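Local coordinates for hypothetical protein (Psychrobacter arcticus, PDB 2I9W), which is of unknown function but binds two zinc ions, one in an N-terminal domain and one in a C-terminal SEC-C motif, around a central NTF2-like (cystatin-like) domain, at residues Asn14-Ala19 against Gly100-Ala105; Pro78-Leu83 against Val158-Thr163; His114-Phe119 against Leu135-Lys140. One frame throughout, in Å; residues are numbered along the deposited sequence.

Interaction 1: residues Asn14-Ala19 against Gly100-Ala105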
loop_
_atom_site.group_PDB
_atom_site.type_symbol
_atom_site.label_atom_id
_atom_site.label_comp_id
_atom_site.label_asym_id
_atom_site.label_seq_id
_atom_site.Cartn_x
_atom_site.Cartn_y
_atom_site.Cartn_z
ATOM N N ASN A 14 -16.797 -2.200 1.027
ATOM C CA ASN A 14 -16.469 -3.424 1.747
ATOM C C ASN A 14 -17.647 -4.414 1.644
ATOM O O ASN A 14 -18.647 -4.271 2.353
ATOM C CB ASN A 14 -16.118 -3.122 3.205
ATOM C CG ASN A 14 -15.819 -4.368 4.005
ATOM O OD1 ASN A 14 -15.909 -5.516 3.508
ATOM N ND2 ASN A 14 -15.459 -4.162 5.250
ATOM N N PRO A 15 -17.537 -5.409 0.748
ATOM C CA PRO A 15 -18.678 -6.312 0.610
ATOM C C PRO A 15 -19.005 -7.163 1.849
ATOM O O PRO A 15 -20.099 -7.735 1.925
ATOM C CB PRO A 15 -18.302 -7.186 -0.612
ATOM C CG PRO A 15 -16.887 -6.959 -0.862
ATOM C CD PRO A 15 -16.441 -5.746 -0.178
ATOM N N ALA A 16 -18.093 -7.194 2.816
ATOM C CA ALA A 16 -18.240 -8.008 4.015
ATOM C C ALA A 16 -18.969 -7.271 5.124
ATOM O O ALA A 16 -19.254 -7.868 6.164
ATOM C CB ALA A 16 -16.869 -8.495 4.508
ATOM N N LEU A 17 -19.326 -6.005 4.893
ATOM C CA LEU A 17 -19.948 -5.181 5.922
ATOM C C LEU A 17 -21.098 -4.346 5.349
ATOM O O LEU A 17 -20.957 -3.702 4.313
ATOM C CB LEU A 17 -18.898 -4.263 6.550
ATOM C CG LEU A 17 -19.309 -3.322 7.702
ATOM C CD1 LEU A 17 -19.582 -4.029 9.004
ATOM C CD2 LEU A 17 -18.232 -2.315 7.891
ATOM N N ASN A 18 -22.227 -4.383 6.040
ATOM C CA ASN A 18 -23.346 -3.479 5.797
ATOM C C ASN A 18 -23.340 -2.576 7.020
ATOM O O ASN A 18 -23.724 -2.982 8.111
ATOM C CB ASN A 18 -24.643 -4.250 5.614
ATOM C CG ASN A 18 -25.823 -3.354 5.267
ATOM O OD1 ASN A 18 -26.383 -2.715 6.142
ATOM N ND2 ASN A 18 -26.276 -3.396 4.008
ATOM N N ALA A 19 -22.805 -1.375 6.850
ATOM C CA ALA A 19 -22.545 -0.476 7.972
ATOM C C ALA A 19 -23.661 0.548 8.152
ATOM O O ALA A 19 -24.468 0.777 7.236
ATOM C CB ALA A 19 -21.213 0.245 7.759
ATOM N N GLY A 100 -13.904 -4.261 -3.894
ATOM C CA GLY A 100 -13.866 -3.831 -2.518
ATOM C C GLY A 100 -12.662 -4.294 -1.707
ATOM O O GLY A 100 -11.844 -5.095 -2.154
ATOM N N LEU A 101 -12.609 -3.801 -0.484
ATOM C CA LEU A 101 -11.542 -4.013 0.494
ATOM C C LEU A 101 -12.094 -4.302 1.881
ATOM O O LEU A 101 -13.009 -3.614 2.350
ATOM C CB LEU A 101 -10.630 -2.774 0.570
ATOM C CG LEU A 101 -9.441 -2.880 1.546
ATOM C CD1 LEU A 101 -8.434 -3.938 1.012
ATOM C CD2 LEU A 101 -8.796 -1.472 1.828
ATOM N N GLU A 102 -11.557 -5.340 2.510
ATOM C CA GLU A 102 -11.816 -5.642 3.904
ATOM C C GLU A 102 -10.486 -5.690 4.642
ATOM O O GLU A 102 -9.650 -6.563 4.382
ATOM C CB GLU A 102 -12.500 -6.990 4.007
ATOM C CG GLU A 102 -12.727 -7.457 5.426
ATOM C CD GLU A 102 -13.386 -8.843 5.518
ATOM O OE1 GLU A 102 -13.496 -9.568 4.488
ATOM O OE2 GLU A 102 -13.827 -9.176 6.632
ATOM N N VAL A 103 -10.297 -4.792 5.608
ATOM C CA VAL A 103 -9.093 -4.821 6.422
ATOM C C VAL A 103 -9.414 -5.771 7.591
ATOM O O VAL A 103 -10.349 -5.529 8.395
ATOM C CB VAL A 103 -8.597 -3.392 6.875
ATOM C CG1 VAL A 103 -7.398 -3.541 7.819
ATOM C CG2 VAL A 103 -8.238 -2.497 5.692
ATOM N N VAL A 104 -8.678 -6.879 7.629
ATOM C CA VAL A 104 -8.854 -7.901 8.665
ATOM C C VAL A 104 -8.140 -7.493 9.953
ATOM O O VAL A 104 -8.709 -7.616 11.067
ATOM C CB VAL A 104 -8.388 -9.270 8.171
ATOM C CG1 VAL A 104 -8.463 -10.330 9.310
ATOM C CG2 VAL A 104 -9.181 -9.689 6.926
ATOM N N ALA A 105 -6.912 -6.996 9.856
ATOM C CA ALA A 105 -6.120 -6.728 11.067
ATOM C C ALA A 105 -4.992 -5.794 10.724
ATOM O O ALA A 105 -4.504 -5.793 9.595
ATOM C CB ALA A 105 -5.559 -8.033 11.667
#
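Asn14 lies against the backbone of Leu101, and Ala16 against the carboxylate of Glu102. The polar contacts are weak. The CA of Asn14 makes a CH···O contact to the carbonyl O of Leu101, and Asn14 CB comes to 3.3 Å from the same Leu101 O. The amide lies beside this oxygen and passes Glu102 CB obliquely, its plane 40° from that of the carboxylate.

The amide oxygen itself is used inside the loop. Asn14 OD1 accepts the N-H of Ala16 at 2.8 Å, which makes an Asx turn. That donor sits above the carbonyl plane, 44° out of it. The backbone bond from Leu17 N to Asn14 O closes a type I beta turn from Asn14 to Leu17.

The rest is van der Waals contact. Glu102 runs extended, with CG anti to the backbone N (chi1 176°), and this carries its carboxylate to the methyl of Ala16. Glu102 OE1 is 3.5 Å from Ala16 CB and is hydrogen-bonded to Tyr122 OH. Pro15 CD rests 4.0 Å from Gly100 CA, on bare backbone.

The contact lays a loop of the N-terminal zinc-binding region on strand 97-107, an outermost strand of the NTF2-like sheet. Ile13 and Leu101 are joined by backbone hydrogen bonding, and strand 114-125 flanks the other edge. Leu101 points away, next to Cys11 and about 7 Å from the first zinc ion, and touches helix 53-66.

Interaction 2: residues Pro78-Leu83 against Val158-Thr163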
loop_
_atom_site.group_PDB
_atom_site.type_symbol
_atom_site.label_atom_id
_atom_site.label_comp_id
_atom_site.label_asym_id
_atom_site.label_seq_id
_atom_site.Cartn_x
_atom_site.Cartn_y
_atom_site.Cartn_z
ATOM N N PRO A 78 11.936 2.464 -1.374
ATOM C CA PRO A 78 12.708 3.128 -2.454
ATOM C C PRO A 78 13.735 2.212 -3.202
ATOM O O PRO A 78 13.840 2.284 -4.414
ATOM C CB PRO A 78 13.369 4.309 -1.729
ATOM C CG PRO A 78 12.427 4.619 -0.578
ATOM C CD PRO A 78 11.947 3.273 -0.139
ATOM N N ALA A 79 14.427 1.341 -2.469
ATOM C CA ALA A 79 15.397 0.397 -3.042
ATOM C C ALA A 79 14.808 -0.601 -4.022
ATOM O O ALA A 79 15.565 -1.227 -4.761
ATOM C CB ALA A 79 16.129 -0.363 -1.920
ATOM N N GLN A 80 13.484 -0.775 -4.002
ATOM C CA GLN A 80 12.793 -1.717 -4.894
ATOM C C GLN A 80 12.149 -1.044 -6.091
ATOM O O GLN A 80 11.681 -1.718 -7.000
ATOM C CB GLN A 80 11.694 -2.465 -4.124
ATOM C CG GLN A 80 12.198 -3.408 -3.072
ATOM C CD GLN A 80 11.090 -4.148 -2.356
ATOM O OE1 GLN A 80 10.116 -3.545 -1.917
ATOM N NE2 GLN A 80 11.223 -5.466 -2.244
ATOM N N GLN A 81 12.067 0.287 -6.072
ATOM C CA GLN A 81 11.243 0.990 -7.030
ATOM C C GLN A 81 11.700 0.775 -8.468
ATOM O O GLN A 81 10.867 0.560 -9.325
ATOM C CB GLN A 81 11.194 2.482 -6.725
ATOM C CG GLN A 81 10.353 2.770 -5.500
ATOM C CD GLN A 81 10.293 4.252 -5.157
ATOM O OE1 GLN A 81 10.745 5.074 -5.924
ATOM N NE2 GLN A 81 9.785 4.577 -3.981
ATOM N N ASP A 82 13.007 0.814 -8.701
ATOM C CA ASP A 82 13.578 0.525 -10.030
ATOM C C ASP A 82 13.390 -0.923 -10.495
ATOM O O ASP A 82 13.658 -1.238 -11.650
ATOM C CB ASP A 82 15.068 0.886 -10.075
ATOM C CG ASP A 82 15.317 2.385 -10.075
ATOM O OD1 ASP A 82 14.333 3.174 -10.112
ATOM O OD2 ASP A 82 16.511 2.774 -10.040
ATOM N N LEU A 83 12.947 -1.797 -9.620
ATOM C CA LEU A 83 12.639 -3.174 -9.970
ATOM C C LEU A 83 11.201 -3.361 -10.419
ATOM O O LEU A 83 10.862 -4.429 -10.896
ATOM C CB LEU A 83 12.921 -4.096 -8.774
ATOM C CG LEU A 83 14.390 -4.141 -8.285
ATOM C CD1 LEU A 83 14.521 -5.148 -7.144
ATOM C CD2 LEU A 83 15.374 -4.435 -9.372
ATOM N N VAL A 158 9.202 -8.869 -5.987
ATOM C CA VAL A 158 10.346 -8.471 -6.826
ATOM C C VAL A 158 11.588 -9.324 -6.529
ATOM O O VAL A 158 11.897 -9.623 -5.372
ATOM C CB VAL A 158 10.690 -6.959 -6.673
ATOM C CG1 VAL A 158 9.548 -6.114 -7.168
ATOM C CG2 VAL A 158 10.983 -6.623 -5.264
ATOM N N SER A 159 12.287 -9.724 -7.586
ATOM C CA SER A 159 13.496 -10.555 -7.436
ATOM C C SER A 159 14.692 -9.654 -7.120
ATOM O O SER A 159 14.962 -8.679 -7.812
ATOM C CB SER A 159 13.718 -11.442 -8.672
ATOM O OG SER A 159 14.688 -10.919 -9.579
HETATM N N MSE A 160 15.398 -9.976 -6.046
HETATM C CA MSE A 160 16.538 -9.168 -5.599
HETATM C C MSE A 160 17.636 -10.088 -5.180
HETATM O O MSE A 160 17.391 -11.207 -4.763
HETATM C CB MSE A 160 16.166 -8.321 -4.399
HETATM C CG MSE A 160 14.917 -7.525 -4.561
HETATM SE SE MSE A 160 14.654 -6.474 -2.935
HETATM C CE MSE A 160 15.800 -4.922 -3.410
ATOM N N SER A 161 18.859 -9.610 -5.290
ATOM C CA SER A 161 20.004 -10.374 -4.879
ATOM C C SER A 161 20.663 -9.518 -3.798
ATOM O O SER A 161 21.618 -8.800 -4.066
ATOM C CB SER A 161 20.909 -10.648 -6.092
ATOM O OG SER A 161 20.332 -11.624 -6.988
ATOM N N VAL A 162 20.129 -9.644 -2.582
ATOM C CA VAL A 162 20.505 -8.865 -1.403
ATOM C C VAL A 162 21.447 -9.689 -0.548
ATOM O O VAL A 162 21.299 -10.900 -0.425
ATOM C CB VAL A 162 19.221 -8.535 -0.558
ATOM C CG1 VAL A 162 19.533 -7.630 0.648
ATOM C CG2 VAL A 162 18.178 -7.886 -1.416
ATOM N N THR A 163 22.445 -9.031 0.029
ATOM C CA THR A 163 23.420 -9.679 0.882
ATOM C C THR A 163 22.928 -9.669 2.342
ATOM O O THR A 163 22.720 -8.610 2.917
ATOM C CB THR A 163 24.767 -8.971 0.772
ATOM O OG1 THR A 163 25.206 -8.954 -0.599
ATOM C CG2 THR A 163 25.763 -9.660 1.656
#
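This contact joins the short, weakly bonded helix at 78-81, in the NTF2-like domain, to the loop after strand 149-153. That loop leads on to the SEC-C zinc motif. The second zinc ion lies near, about 9 Å from the side chain of Ala79. The 78-83 segment turns on itself through backbone bonds from Gln81 N to Pro78 O and from Leu83 N to Gln80 O.

Three side chains of the loop and turn form an apolar patch. Leu83 sits against Val158, with Leu83 CB 4.2 Å from Val158 CB. Its CD1 branch reaches farther along the loop. There Leu83 CD1 meets Met160 CG at 3.5 Å and lies beside the carbonyl O of Ser159. Leu83 and Met160 cross at about a right angle.

Gln80 is buried and runs past both loop residues. With CG anti to the carbonyl carbon (chi1 -68°) and an extended chain beyond CG, its amide reaches Val158. The amide nitrogen is hydrogen-bonded to the carbonyl O of Asp155, which helps set how the amide is turned. Gln80 NE2 also touches Val158 CG2 at 3.2 Å, a close approach for a methyl group. Ile184 at the chain end touches Gln80 too, while Ile169 touches Met160 and so brings the zinc motif against the same patch.

Met160 is a selenomethionine. Its chain bends at chi3 (85°), which turns the terminal methyl toward the backbone of Ala79. There Met160 CE lies 3.9 Å from the carbonyl O of Ala79, and Met160 SE is 3.6 Å from Gln80 NE2.

Interaction 3: residues His114-Phe119 against Leu135-Lys140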
loop_
_atom_site.group_PDB
_atom_site.type_symbol
_atom_site.label_atom_id
_atom_site.label_comp_id
_atom_site.label_asym_id
_atom_site.label_seq_id
_atom_site.Cartn_x
_atom_site.Cartn_y
_atom_site.Cartn_z
ATOM N N HIS A 114 8.617 -1.806 11.766
ATOM C CA HIS A 114 7.681 -2.452 10.835
ATOM C C HIS A 114 6.265 -2.607 11.350
ATOM O O HIS A 114 6.015 -2.642 12.556
ATOM C CB HIS A 114 8.132 -3.848 10.497
ATOM C CG HIS A 114 9.454 -3.898 9.845
ATOM N ND1 HIS A 114 10.615 -4.031 10.569
ATOM C CD2 HIS A 114 9.812 -3.850 8.545
ATOM C CE1 HIS A 114 11.638 -4.035 9.738
ATOM N NE2 HIS A 114 11.181 -3.958 8.506
ATOM N N ALA A 115 5.353 -2.735 10.392
ATOM C CA ALA A 115 3.950 -2.946 10.674
ATOM C C ALA A 115 3.443 -3.931 9.620
ATOM O O ALA A 115 3.992 -4.030 8.520
ATOM C CB ALA A 115 3.195 -1.615 10.618
ATOM N N GLN A 116 2.382 -4.626 9.970
ATOM C CA GLN A 116 1.648 -5.451 9.060
ATOM C C GLN A 116 0.156 -5.049 9.012
ATOM O O GLN A 116 -0.415 -4.509 9.932
ATOM C CB GLN A 116 1.807 -6.934 9.409
ATOM C CG GLN A 116 3.024 -7.562 8.768
ATOM C CD GLN A 116 3.318 -8.991 9.167
ATOM O OE1 GLN A 116 2.738 -9.547 10.100
ATOM N NE2 GLN A 116 4.290 -9.587 8.475
ATOM N N VAL A 117 -0.432 -5.356 7.875
ATOM C CA VAL A 117 -1.856 -5.184 7.579
ATOM C C VAL A 117 -2.276 -6.455 6.839
ATOM O O VAL A 117 -1.696 -6.807 5.782
ATOM C CB VAL A 117 -2.113 -3.988 6.639
ATOM C CG1 VAL A 117 -3.622 -3.803 6.370
ATOM C CG2 VAL A 117 -1.456 -2.710 7.201
ATOM N N GLU A 118 -3.298 -7.124 7.375
ATOM C CA GLU A 118 -3.925 -8.301 6.760
ATOM C C GLU A 118 -5.230 -7.795 6.155
ATOM O O GLU A 118 -6.006 -7.118 6.827
ATOM C CB GLU A 118 -4.223 -9.369 7.820
ATOM C CG GLU A 118 -4.912 -10.608 7.292
ATOM C CD GLU A 118 -5.327 -11.612 8.343
ATOM O OE1 GLU A 118 -4.962 -11.471 9.534
ATOM O OE2 GLU A 118 -6.059 -12.562 7.968
ATOM N N PHE A 119 -5.483 -8.141 4.907
ATOM C CA PHE A 119 -6.679 -7.665 4.227
ATOM C C PHE A 119 -7.157 -8.609 3.131
ATOM O O PHE A 119 -6.422 -9.523 2.700
ATOM C CB PHE A 119 -6.400 -6.274 3.651
ATOM C CG PHE A 119 -5.376 -6.281 2.559
ATOM C CD1 PHE A 119 -4.018 -6.150 2.858
ATOM C CD2 PHE A 119 -5.745 -6.448 1.234
ATOM C CE1 PHE A 119 -3.087 -6.163 1.833
ATOM C CE2 PHE A 119 -4.778 -6.471 0.183
ATOM C CZ PHE A 119 -3.459 -6.301 0.498
ATOM N N LEU A 135 -1.256 -10.762 3.528
ATOM C CA LEU A 135 -0.611 -10.177 4.689
ATOM C C LEU A 135 0.587 -9.359 4.198
ATOM O O LEU A 135 1.584 -9.930 3.736
ATOM C CB LEU A 135 -0.141 -11.248 5.674
ATOM C CG LEU A 135 0.562 -10.775 6.966
ATOM C CD1 LEU A 135 -0.390 -9.907 7.813
ATOM C CD2 LEU A 135 1.129 -11.951 7.813
ATOM N N SER A 136 0.473 -8.042 4.281
ATOM C CA SER A 136 1.490 -7.137 3.751
ATOM C C SER A 136 2.305 -6.495 4.880
ATOM O O SER A 136 1.761 -6.149 5.986
ATOM C CB SER A 136 0.816 -6.073 2.918
ATOM O OG SER A 136 0.396 -6.654 1.687
ATOM N N THR A 137 3.598 -6.296 4.587
ATOM C CA THR A 137 4.520 -5.720 5.503
ATOM C C THR A 137 5.030 -4.388 4.995
ATOM O O THR A 137 5.265 -4.198 3.775
ATOM C CB THR A 137 5.732 -6.632 5.803
ATOM O OG1 THR A 137 5.248 -7.924 6.208
ATOM C CG2 THR A 137 6.577 -6.003 6.931
ATOM N N PHE A 138 5.163 -3.491 5.951
ATOM C CA PHE A 138 5.549 -2.110 5.705
ATOM C C PHE A 138 6.700 -1.724 6.624
ATOM O O PHE A 138 6.831 -2.229 7.740
ATOM C CB PHE A 138 4.363 -1.183 5.929
ATOM C CG PHE A 138 3.150 -1.532 5.094
ATOM C CD1 PHE A 138 2.296 -2.549 5.495
ATOM C CD2 PHE A 138 2.920 -0.881 3.904
ATOM C CE1 PHE A 138 1.211 -2.889 4.754
ATOM C CE2 PHE A 138 1.803 -1.217 3.163
ATOM C CZ PHE A 138 0.985 -2.253 3.604
ATOM N N VAL A 139 7.526 -0.788 6.146
ATOM C CA VAL A 139 8.658 -0.277 6.925
ATOM C C VAL A 139 8.549 1.237 6.985
ATOM O O VAL A 139 8.176 1.878 6.000
ATOM C CB VAL A 139 10.042 -0.731 6.379
ATOM C CG1 VAL A 139 10.339 -0.147 5.000
ATOM C CG2 VAL A 139 11.156 -0.397 7.392
ATOM N N LYS A 140 8.870 1.775 8.158
ATOM C CA LYS A 140 8.955 3.201 8.411
ATOM C C LYS A 140 10.401 3.656 8.194
ATOM O O LYS A 140 11.339 3.142 8.849
ATOM C CB LYS A 140 8.470 3.523 9.838
ATOM C CG LYS A 140 7.733 4.854 9.963
ATOM C CD LYS A 140 7.231 5.158 11.391
ATOM C CE LYS A 140 6.020 6.128 11.358
#
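Ala115 and Phe138 are paired by two backbone hydrogen bonds, and Val117 and Ser136 by two more. Ala115 N gives to Phe138 O at 3.1 Å, and Phe138 N to Ala115 O at 2.9 Å. Val117 N donates to Ser136 O, and Ser136 N donates to Val117 O in the straightest of the four, with an N-H···O angle of 171°. These are hydrogen-bonded pairs of an antiparallel hairpin. The non-hydrogen-bonded pairs His114-Val139, Gln116-Thr137 and Glu118-Leu135 alternate with them.

One side-chain bond adds to this. Gln116 NE2 donates to Thr137 OG1 at 3.0 Å, nearly straight and in the plane of the amide. The extended Gln116 chain lies across Leu135, whose CD2 is 3.7 Å from Gln116 OE1.

On the same face His114 and Val139 lie side by side. His114 NE2 meets Val139 CG2 at 3.7 Å, and Phe138 O lies at the edge of the ring, near its plane. His114 ND1 is hydrogen-bonded to Ser111 OG. The second zinc ion is bound by Cys168, Cys170, Cys179 and Cys180; the His114 side chain packs beside that site, about 4 Å from the zinc. Glu118 has its polar partner in His133.

On the other face Val117 CG2 touches Phe138 CE1 at 3.6 Å. Farther along, Phe119 has CG set between the backbone N and the carbonyl carbon (chi1 66°), which turns its ring edge to Ser136, with Phe119 CE1 3.5 Å from Ser136 OG.

The two faces therefore differ in chemistry. The first is mixed: Gln116, Thr137, His114 and Glu118 alternate with Leu135 and Val139. The second, apolar but for Ser136, packs against helix 53-66 and Trp151, consistent with part of the hydrophobic core.

Strand 97-107 of interaction 1 and both strands of interaction 3 belong to one antiparallel sheet. Strands 97-107 and 114-125 are neighbours in it, and the two contacts touch: Val104 and Ala105 both face Glu118 in a classic beta bulge. Their centres lie about 18 Å apart. The centre of interaction 2 is about 32 Å from that of interaction 1, on the opposite side of the chain's centre. The segments of 1 and 2 alternate along the chain. Interaction 1 closes before interaction 3 opens, and 3 is nested inside the loop closed by 2. Interaction 1 joins the N-terminal zinc domain to the NTF2-like sheet, and interaction 2 lies by the SEC-C motif. The central domain thus bridges both zinc sites.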